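Local coordinates for protein Methylcobalamin\: coenzyme M methyltransferase (Methanosarcina mazei, PDB 4AY7) that catalyses the zinc-dependent transfer of a methyl group from a methylated corrinoid to coenzyme M, a step of methanogenesis, at residues 180-185 with 229-234; 223-228 with 255-260. All coordinates share one frame; numbering follows the deposited sequence. Where two conformers were deposited one is given.

Contact 1 of 2, residues 180-185 with 229-234; sequences LLEQAL and KSRLQK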
ATOM      1  N   LEU A 180      18.876  14.005 -13.854  1.00 31.61           N
ATOM      2  CA  LEU A 180      17.560  14.525 -13.512  1.00 30.93           C
ATOM      3  C   LEU A 180      16.651  13.441 -12.894  1.00 27.96           C
ATOM      4  O   LEU A 180      15.963  13.613 -11.892  1.00 26.01           O
ATOM      5  CB  LEU A 180      16.874  15.182 -14.746  1.00 31.88           C
ATOM      6  CG  LEU A 180      17.473  16.437 -15.367  1.00 33.09           C
ATOM      7  CD1 LEU A 180      16.644  16.762 -16.610  1.00 35.09           C
ATOM      8  CD2 LEU A 180      17.483  17.635 -14.420  1.00 33.26           C
ATOM      9  N   LEU A 181      16.663  12.300 -13.522  1.00 27.97           N
ATOM     10  CA  LEU A 181      16.085  11.120 -12.920  1.00 27.12           C
ATOM     11  C   LEU A 181      16.499  10.935 -11.440  1.00 26.01           C
ATOM     12  O   LEU A 181      15.621  10.787 -10.548  1.00 22.94           O
ATOM     13  CB  LEU A 181      16.440   9.864 -13.694  1.00 27.71           C
ATOM     14  CG  LEU A 181      15.605   8.692 -13.220  1.00 27.65           C
ATOM     15  CD1 LEU A 181      14.375   8.499 -14.083  1.00 27.29           C
ATOM     16  CD2 LEU A 181      16.453   7.419 -13.268  1.00 27.88           C
ATOM     17  N   GLU A 182      17.811  10.956 -11.177  1.00 25.15           N
ATOM     18  CA  GLU A 182      18.273  10.854  -9.796  1.00 26.39           C
ATOM     19  C   GLU A 182      17.943  11.966  -8.857  1.00 25.02           C
ATOM     20  O   GLU A 182      17.612  11.715  -7.693  1.00 24.08           O
ATOM     21  CB  GLU A 182      19.781  10.595  -9.722  1.00 29.20           C
ATOM     22  CG  GLU A 182      20.170   9.213 -10.202  1.00 31.02           C
ATOM     23  CD  GLU A 182      21.641   8.942  -9.865  1.00 35.40           C
ATOM     24  OE1 GLU A 182      22.077   9.135  -8.684  1.00 36.84           O
ATOM     25  OE2 GLU A 182      22.369   8.611 -10.810  1.00 39.85           O
ATOM     26  N   GLN A 183      17.951  13.195  -9.351  1.00 25.03           N
ATOM     27  CA  GLN A 183      17.532  14.314  -8.499  1.00 25.08           C
ATOM     28  C   GLN A 183      16.081  14.172  -8.082  1.00 23.96           C
ATOM     29  O   GLN A 183      15.756  14.387  -6.919  1.00 23.50           O
ATOM     30  CB  GLN A 183      17.728  15.630  -9.216  1.00 26.88           C
ATOM     31  CG  GLN A 183      17.616  16.772  -8.260  1.00 29.44           C
ATOM     32  CD  GLN A 183      17.825  18.095  -8.948  1.00 32.25           C
ATOM     33  OE1 GLN A 183      18.296  18.181 -10.124  1.00 34.65           O
ATOM     34  NE2 GLN A 183      17.520  19.152  -8.210  1.00 35.35           N
ATOM     35  N   ALA A 184      15.214  13.794  -9.024  1.00 22.71           N
ATOM     36  CA  ALA A 184      13.789  13.596  -8.680  1.00 22.19           C
ATOM     37  C   ALA A 184      13.532  12.482  -7.673  1.00 21.24           C
ATOM     38  O   ALA A 184      12.730  12.618  -6.717  1.00 20.05           O
ATOM     39  CB  ALA A 184      12.984  13.356  -9.958  1.00 21.76           C
ATOM     40  N   LEU A 185      14.181  11.345  -7.908  1.00 21.41           N
ATOM     41  CA  LEU A 185      14.129  10.222  -6.995  1.00 21.04           C
ATOM     42  C   LEU A 185      14.598  10.628  -5.625  1.00 21.38           C
ATOM     43  O   LEU A 185      13.935  10.331  -4.661  1.00 21.03           O
ATOM     44  CB  LEU A 185      14.984   9.085  -7.534  1.00 21.27           C
ATOM     45  CG  LEU A 185      14.353   8.405  -8.757  1.00 21.35           C
ATOM     46  CD1 LEU A 185      15.355   7.470  -9.444  1.00 21.99           C
ATOM     47  CD2 LEU A 185      13.148   7.591  -8.309  1.00 20.79           C
ATOM     48  N   LYS A 229      16.180   0.611  -6.621  1.00 21.87           N
ATOM     49  CA  LYS A 229      16.443  -0.199  -5.436  1.00 21.99           C
ATOM     50  C   LYS A 229      17.052   0.635  -4.303  1.00 21.24           C
ATOM     51  O   LYS A 229      16.604   0.537  -3.162  1.00 21.01           O
ATOM     52  CB  LYS A 229      17.390  -1.342  -5.817  1.00 24.68           C
ATOM     53  CG  LYS A 229      17.595  -2.366  -4.748  1.00 26.40           C
ATOM     54  CD  LYS A 229      18.307  -3.577  -5.363  1.00 29.52           C
ATOM     55  CE  LYS A 229      19.032  -4.382  -4.331  1.00 32.92           C
ATOM     56  NZ  LYS A 229      19.304  -5.809  -4.782  1.00 37.13           N
ATOM     57  N   SER A 230      18.041   1.465  -4.634  1.00 20.81           N
ATOM     58  CA  SER A 230      18.708   2.262  -3.592  1.00 21.56           C
ATOM     59  C   SER A 230      17.809   3.234  -2.874  1.00 21.58           C
ATOM     60  O   SER A 230      17.966   3.414  -1.639  1.00 21.92           O
ATOM     61  CB  SER A 230      19.996   2.982  -4.092  1.00 22.02           C
ATOM     62  OG  SER A 230      19.624   3.927  -5.082  1.00 22.22           O
ATOM     63  N   ARG A 231      16.822   3.810  -3.589  1.00 21.21           N
ATOM     64  CA  ARG A 231      15.914   4.676  -2.929  1.00 21.42           C
ATOM     65  C   ARG A 231      14.948   3.929  -2.065  1.00 20.33           C
ATOM     66  O   ARG A 231      14.622   4.370  -0.962  1.00 20.06           O
ATOM     67  CB  ARG A 231      15.182   5.636  -3.925  1.00 21.63           C
ATOM     68  CG  ARG A 231      16.045   6.783  -4.453  1.00 22.41           C
ATOM     69  CD  ARG A 231      16.971   6.406  -5.624  1.00 23.08           C
ATOM     70  NE  ARG A 231      17.908   7.488  -5.915  1.00 23.69           N
ATOM     71  CZ  ARG A 231      18.878   7.457  -6.813  1.00 25.11           C
ATOM     72  NH1 ARG A 231      19.124   6.394  -7.548  1.00 24.84           N
ATOM     73  NH2 ARG A 231      19.704   8.512  -6.887  1.00 25.81           N
ATOM     74  N   LEU A 232      14.428   2.822  -2.573  1.00 20.20           N
ATOM     75  CA  LEU A 232      13.520   1.953  -1.737  1.00 20.04           C
ATOM     76  C   LEU A 232      14.229   1.448  -0.468  1.00 20.54           C
ATOM     77  O   LEU A 232      13.648   1.544   0.624  1.00 19.41           O
ATOM     78  CB  LEU A 232      13.018   0.798  -2.577  1.00 19.44           C
ATOM     79  CG  LEU A 232      12.068   1.219  -3.693  1.00 19.79           C
ATOM     80  CD1 LEU A 232      11.844   0.108  -4.751  1.00 19.60           C
ATOM     81  CD2 LEU A 232      10.710   1.669  -3.124  1.00 19.55           C
ATOM     82  N   GLN A 233      15.508   1.021  -0.598  1.00 21.09           N
ATOM     83  CA  GLN A 233      16.373   0.732   0.563  1.00 21.92           C
ATOM     84  C   GLN A 233      16.490   1.893   1.540  1.00 21.82           C
ATOM     85  O   GLN A 233      16.378   1.686   2.762  1.00 20.77           O
ATOM     86  CB  GLN A 233      17.771   0.340   0.117  1.00 23.27           C
ATOM     87  CG  GLN A 233      17.769  -1.053  -0.456  1.00 24.12           C
ATOM     88  CD  GLN A 233      19.082  -1.456  -1.138  1.00 26.43           C
ATOM     89  OE1 GLN A 233      19.781  -0.628  -1.707  1.00 29.69           O
ATOM     90  NE2 GLN A 233      19.378  -2.735  -1.125  1.00 27.02           N
ATOM     91  N   LYS A 234      16.636   3.112   1.016  1.00 22.57           N
ATOM     92  CA  LYS A 234      16.767   4.273   1.895  1.00 23.31           C
ATOM     93  C   LYS A 234      15.470   4.537   2.613  1.00 22.22           C
ATOM     94  O   LYS A 234      15.457   4.901   3.811  1.00 21.61           O
ATOM     95  CB  LYS A 234      17.188   5.491   1.126  1.00 25.47           C
ATOM     96  CG  LYS A 234      17.471   6.699   1.992  1.00 29.09           C
ATOM     97  CD  LYS A 234      17.794   7.870   1.073  1.00 32.57           C
ATOM     98  CE  LYS A 234      18.262   9.103   1.841  1.00 36.71           C
ATOM     99  NZ  LYS A 234      19.297   8.681   2.842  1.00 43.48           N
TER
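R231 reaches from its helix across to the neighbouring one and ends between E182 and L185. It loses more surface to the contact than either partner, as suits a long side chain with an apolar shaft and a charged, flat end. A bend at chi2 (82°) turns the chain beyond CG and carries it alongside L185, where R231 CD lies 3.8 Å from L185 CB and R231 NE lies 3.7 Å from the same carbon. One methyl of L185, CD1, lies over a face of the guanidinium, while its CB makes the closest approach, to NE. A leucine serves well here, because it packs on the flat group without competing for its N-H groups, all of which lie at the edge.

That edge is used for charge. NH2 of R231 donates to E182 OE1 at 3.0 Å in a salt bridge bent only modestly from straight (N-H...O 162°). Only this pair is bonded, which makes it a single-point bridge: the oxygen lies in the guanidinium plane, but the donor meets it on the anti side, tilted out of the carboxylate plane, and the two planes stand 67° apart. E182 CG also packs 3.4 Å from R231 NH2. Two more partners fix the buried arginine: NE pairs with D186, and NH1 bonds to the carbonyl oxygen of F227 on its own helix. A methionine in place of R231 would probably leave E182 and D186 without their positive mate and the carbonyl of F227 without its donor.

Helices 178-202 and 221-238 enclose strand 206-210 in the chain, and their contact is the packing of successive outer helices in the TIM barrel of the URO-D family.

Contact 2 of 2, residues 223-228 with 255-260; sequences SFRQFL and LSDMAD
The charged part of the contact is R225 with D257. NH1 of R225 donates to D257 OD2 at 2.7 Å, a salt bridge with an N-H...O angle of 154°. The carboxylate receives it on the syn side, though the donor stands 31° out of the carboxylate plane, while the oxygen lies in the plane of the guanidinium. A bend at chi3 (-73°) folds the arginine so that its end swings to the aspartate and its shaft stays close as well, with R225 CD 3.4 Å from D257 OD1. R225 NH2 has a second acid, D222, on its own helix, and K229 adds a long, weak ion pair to D257 OD1.

Apolar packing forms the other half. F224 has CG anti to the backbone N, and the ring extends toward the helix of 255-259. F224 CE1 comes 3.7 Å from D257 CB, and F224 CZ lies 4.1 Å from M258 CG; both meet the ring obliquely. The flat phenylalanine and the unbranched methionine, whose chains cross at about a right angle, fit between the short helical segments 223-228 and 255-259, whose axes come within 10.7 Å. I247, which touches both F224 and M258, lies between the zinc ligands H246 and C248 in the sequence, so this packing is close to the zinc site: the side chains of M258 and H246 are about 7 Å apart.

D257 thus plays two parts, its CB packing on the ring and its carboxylate turned to the arginine. The chemistry implies a join graded from a buried apolar side to a charged side at the exposed R225, where solvent would probably weaken the ion pair.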
ATOM      1  N   SER A 223      16.706  -0.989 -14.824  1.00 25.18           N
ATOM      2  CA  SER A 223      16.532   0.318 -14.212  0.70 24.87           C
ATOM      3  C   SER A 223      16.149   0.266 -12.764  1.00 23.32           C
ATOM      4  O   SER A 223      16.560   1.159 -11.955  1.00 21.27           O
ATOM      5  CB  SER A 223      15.491   1.137 -14.950  0.70 25.81           C
ATOM      6  OG  SER A 223      16.126   1.599 -16.124  0.70 28.18           O
ATOM      7  N   PHE A 224      15.368  -0.779 -12.401  1.00 22.38           N
ATOM      8  CA  PHE A 224      15.063  -0.980 -11.009  1.00 21.36           C
ATOM      9  C   PHE A 224      16.373  -1.155 -10.216  1.00 22.16           C
ATOM     10  O   PHE A 224      16.539  -0.583  -9.125  1.00 22.05           O
ATOM     11  CB  PHE A 224      14.160  -2.212 -10.838  1.00 20.76           C
ATOM     12  CG  PHE A 224      13.741  -2.442  -9.435  1.00 20.06           C
ATOM     13  CD1 PHE A 224      14.552  -3.189  -8.572  1.00 19.35           C
ATOM     14  CD2 PHE A 224      12.510  -1.909  -8.947  1.00 19.40           C
ATOM     15  CE1 PHE A 224      14.160  -3.352  -7.268  1.00 19.00           C
ATOM     16  CE2 PHE A 224      12.139  -2.059  -7.635  1.00 18.73           C
ATOM     17  CZ  PHE A 224      12.935  -2.849  -6.801  1.00 18.59           C
ATOM     18  N   ARG A 225      17.239  -2.042 -10.705  1.00 22.82           N
ATOM     19  CA  ARG A 225      18.496  -2.340  -9.986  1.00 24.43           C
ATOM     20  C   ARG A 225      19.458  -1.188 -10.019  1.00 25.08           C
ATOM     21  O   ARG A 225      20.108  -0.909  -9.031  1.00 25.92           O
ATOM     22  CB  ARG A 225      19.168  -3.606 -10.495  1.00 25.57           C
ATOM     23  CG  ARG A 225      18.377  -4.840 -10.094  1.00 26.19           C
ATOM     24  CD  ARG A 225      18.981  -6.070 -10.683  1.00 28.27           C
ATOM     25  NE  ARG A 225      18.782  -6.249 -12.126  1.00 29.68           N
ATOM     26  CZ  ARG A 225      17.794  -6.941 -12.670  1.00 29.80           C
ATOM     27  NH1 ARG A 225      16.837  -7.500 -11.935  1.00 30.57           N
ATOM     28  NH2 ARG A 225      17.785  -7.076 -13.970  1.00 31.18           N
ATOM     29  N   GLN A 226      19.503  -0.456 -11.114  1.00 25.53           N
ATOM     30  CA  GLN A 226      20.469   0.619 -11.232  1.00 26.65           C
ATOM     31  C   GLN A 226      20.083   1.874 -10.403  1.00 25.45           C
ATOM     32  O   GLN A 226      20.983   2.514  -9.766  1.00 24.82           O
ATOM     33  CB  GLN A 226      20.631   1.059 -12.675  1.00 28.03           C
ATOM     34  CG  GLN A 226      21.646   2.158 -12.654  1.00 30.28           C
ATOM     35  CD  GLN A 226      22.271   2.431 -13.988  1.00 33.21           C
ATOM     36  OE1 GLN A 226      21.794   1.947 -15.035  1.00 36.02           O
ATOM     37  NE2 GLN A 226      23.283   3.288 -13.978  1.00 34.55           N
ATOM     38  N   PHE A 227      18.781   2.231 -10.440  1.00 23.14           N
ATOM     39  CA  PHE A 227      18.290   3.501  -9.836  1.00 22.64           C
ATOM     40  C   PHE A 227      17.260   3.443  -8.717  1.00 21.88           C
ATOM     41  O   PHE A 227      17.264   4.306  -7.821  1.00 21.54           O
ATOM     42  CB  PHE A 227      17.668   4.424 -10.889  1.00 23.09           C
ATOM     43  CG  PHE A 227      18.544   4.683 -12.084  1.00 23.50           C
ATOM     44  CD1 PHE A 227      19.649   5.473 -11.978  1.00 24.22           C
ATOM     45  CD2 PHE A 227      18.222   4.130 -13.325  1.00 23.97           C
ATOM     46  CE1 PHE A 227      20.441   5.694 -13.091  1.00 25.00           C
ATOM     47  CE2 PHE A 227      19.021   4.320 -14.428  1.00 24.78           C
ATOM     48  CZ  PHE A 227      20.117   5.107 -14.319  1.00 25.29           C
ATOM     49  N   LEU A 228      16.379   2.444  -8.768  1.00 21.62           N
ATOM     50  CA  LEU A 228      15.185   2.420  -7.895  1.00 20.60           C
ATOM     51  C   LEU A 228      15.466   1.741  -6.588  1.00 20.90           C
ATOM     52  O   LEU A 228      15.077   2.243  -5.539  1.00 21.98           O
ATOM     53  CB  LEU A 228      14.042   1.804  -8.653  1.00 20.47           C
ATOM     54  CG  LEU A 228      13.724   2.382 -10.045  1.00 20.68           C
ATOM     55  CD1 LEU A 228      12.424   1.747 -10.630  1.00 20.42           C
ATOM     56  CD2 LEU A 228      13.672   3.947 -10.046  1.00 20.77           C
ATOM     57  N   LEU A 255      11.442  -9.541  -8.307  1.00 21.68           N
ATOM     58  CA  LEU A 255      11.037 -10.045  -7.002  1.00 21.21           C
ATOM     59  C   LEU A 255      12.212 -10.258  -6.067  1.00 21.91           C
ATOM     60  O   LEU A 255      12.144  -9.858  -4.921  1.00 20.98           O
ATOM     61  CB  LEU A 255      10.215 -11.330  -7.160  1.00 21.50           C
ATOM     62  CG  LEU A 255       9.489 -11.788  -5.911  1.00 21.26           C
ATOM     63  CD1 LEU A 255       8.627 -10.644  -5.335  1.00 20.31           C
ATOM     64  CD2 LEU A 255       8.629 -13.024  -6.252  1.00 21.10           C
ATOM     65  N   SER A 256      13.273 -10.908  -6.539  1.00 23.70           N
ATOM     66  CA  SER A 256      14.461 -11.154  -5.694  1.00 24.32           C
ATOM     67  C   SER A 256      15.163  -9.832  -5.281  1.00 24.83           C
ATOM     68  O   SER A 256      15.537  -9.668  -4.143  1.00 25.48           O
ATOM     69  CB  SER A 256      15.450 -12.128  -6.391  1.00 26.48           C
ATOM     70  OG  SER A 256      16.498 -12.464  -5.520  1.00 26.96           O
ATOM     71  N   ASP A 257      15.128  -8.843  -6.160  1.00 24.68           N
ATOM     72  CA  ASP A 257      15.670  -7.488  -5.891  1.00 25.21           C
ATOM     73  C   ASP A 257      14.780  -6.760  -4.900  1.00 22.82           C
ATOM     74  O   ASP A 257      15.302  -6.113  -4.014  1.00 22.09           O
ATOM     75  CB  ASP A 257      15.805  -6.703  -7.174  1.00 27.34           C
ATOM     76  CG  ASP A 257      16.716  -7.364  -8.171  1.00 30.17           C
ATOM     77  OD1 ASP A 257      17.888  -7.487  -7.814  1.00 31.23           O
ATOM     78  OD2 ASP A 257      16.268  -7.757  -9.294  1.00 32.48           O
ATOM     79  N   MET A 258      13.456  -6.905  -5.008  1.00 21.23           N
ATOM     80  CA  MET A 258      12.562  -6.360  -4.004  1.00 20.54           C
ATOM     81  C   MET A 258      12.875  -6.871  -2.618  1.00 20.05           C
ATOM     82  O   MET A 258      12.773  -6.146  -1.636  1.00 19.36           O
ATOM     83  CB  MET A 258      11.114  -6.714  -4.371  1.00 20.01           C
ATOM     84  CG  MET A 258      10.578  -5.957  -5.624  1.00 20.51           C
ATOM     85  SD  MET A 258       8.997  -6.571  -6.226  1.00 20.94           S
ATOM     86  CE  MET A 258       7.989  -6.279  -4.767  1.00 19.55           C
ATOM     87  N   ALA A 259      13.230  -8.181  -2.537  1.00 21.27           N
ATOM     88  CA  ALA A 259      13.498  -8.827  -1.285  1.00 21.23           C
ATOM     89  C   ALA A 259      14.760  -8.317  -0.636  1.00 21.99           C
ATOM     90  O   ALA A 259      14.921  -8.506   0.557  1.00 21.95           O
ATOM     91  CB  ALA A 259      13.519 -10.368  -1.439  1.00 20.62           C
ATOM     92  N   ASP A 260      15.642  -7.690  -1.413  1.00 22.96           N
ATOM     93  CA  ASP A 260      16.843  -7.015  -0.887  1.00 24.05           C
ATOM     94  C   ASP A 260      16.633  -5.530  -0.474  1.00 24.81           C
ATOM     95  O   ASP A 260      17.627  -4.874  -0.124  1.00 25.04           O
ATOM     96  CB  ASP A 260      17.943  -7.041  -1.969  1.00 26.05           C
ATOM     97  CG  ASP A 260      18.512  -8.407  -2.245  1.00 30.04           C
ATOM     98  OD1 ASP A 260      18.560  -9.270  -1.346  1.00 29.39           O
ATOM     99  OD2 ASP A 260      18.948  -8.641  -3.397  1.00 33.27           O
TER

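Helix 221-238 is common to both contacts: contact 1 ties it to helix 178-202 before it in the chain, and contact 2 to helix 252-259 after it. The contacts adjoin along this shared helix, with L232 CD1 3.6 Å from F224 CE2. Q233 NE2 bonds to D260 O, so the segment 229-234 of contact 1 also reaches the end of contact 2's second segment. Each contact pairs an arginine with an acid across the helices, and each arginine has a second acid, D186 or D222. Burial differs: contact 1 is buried, contact 2 only partly. Contact 1 lies away from the annotated sites, while contact 2 approaches the zinc ligands through its methionine.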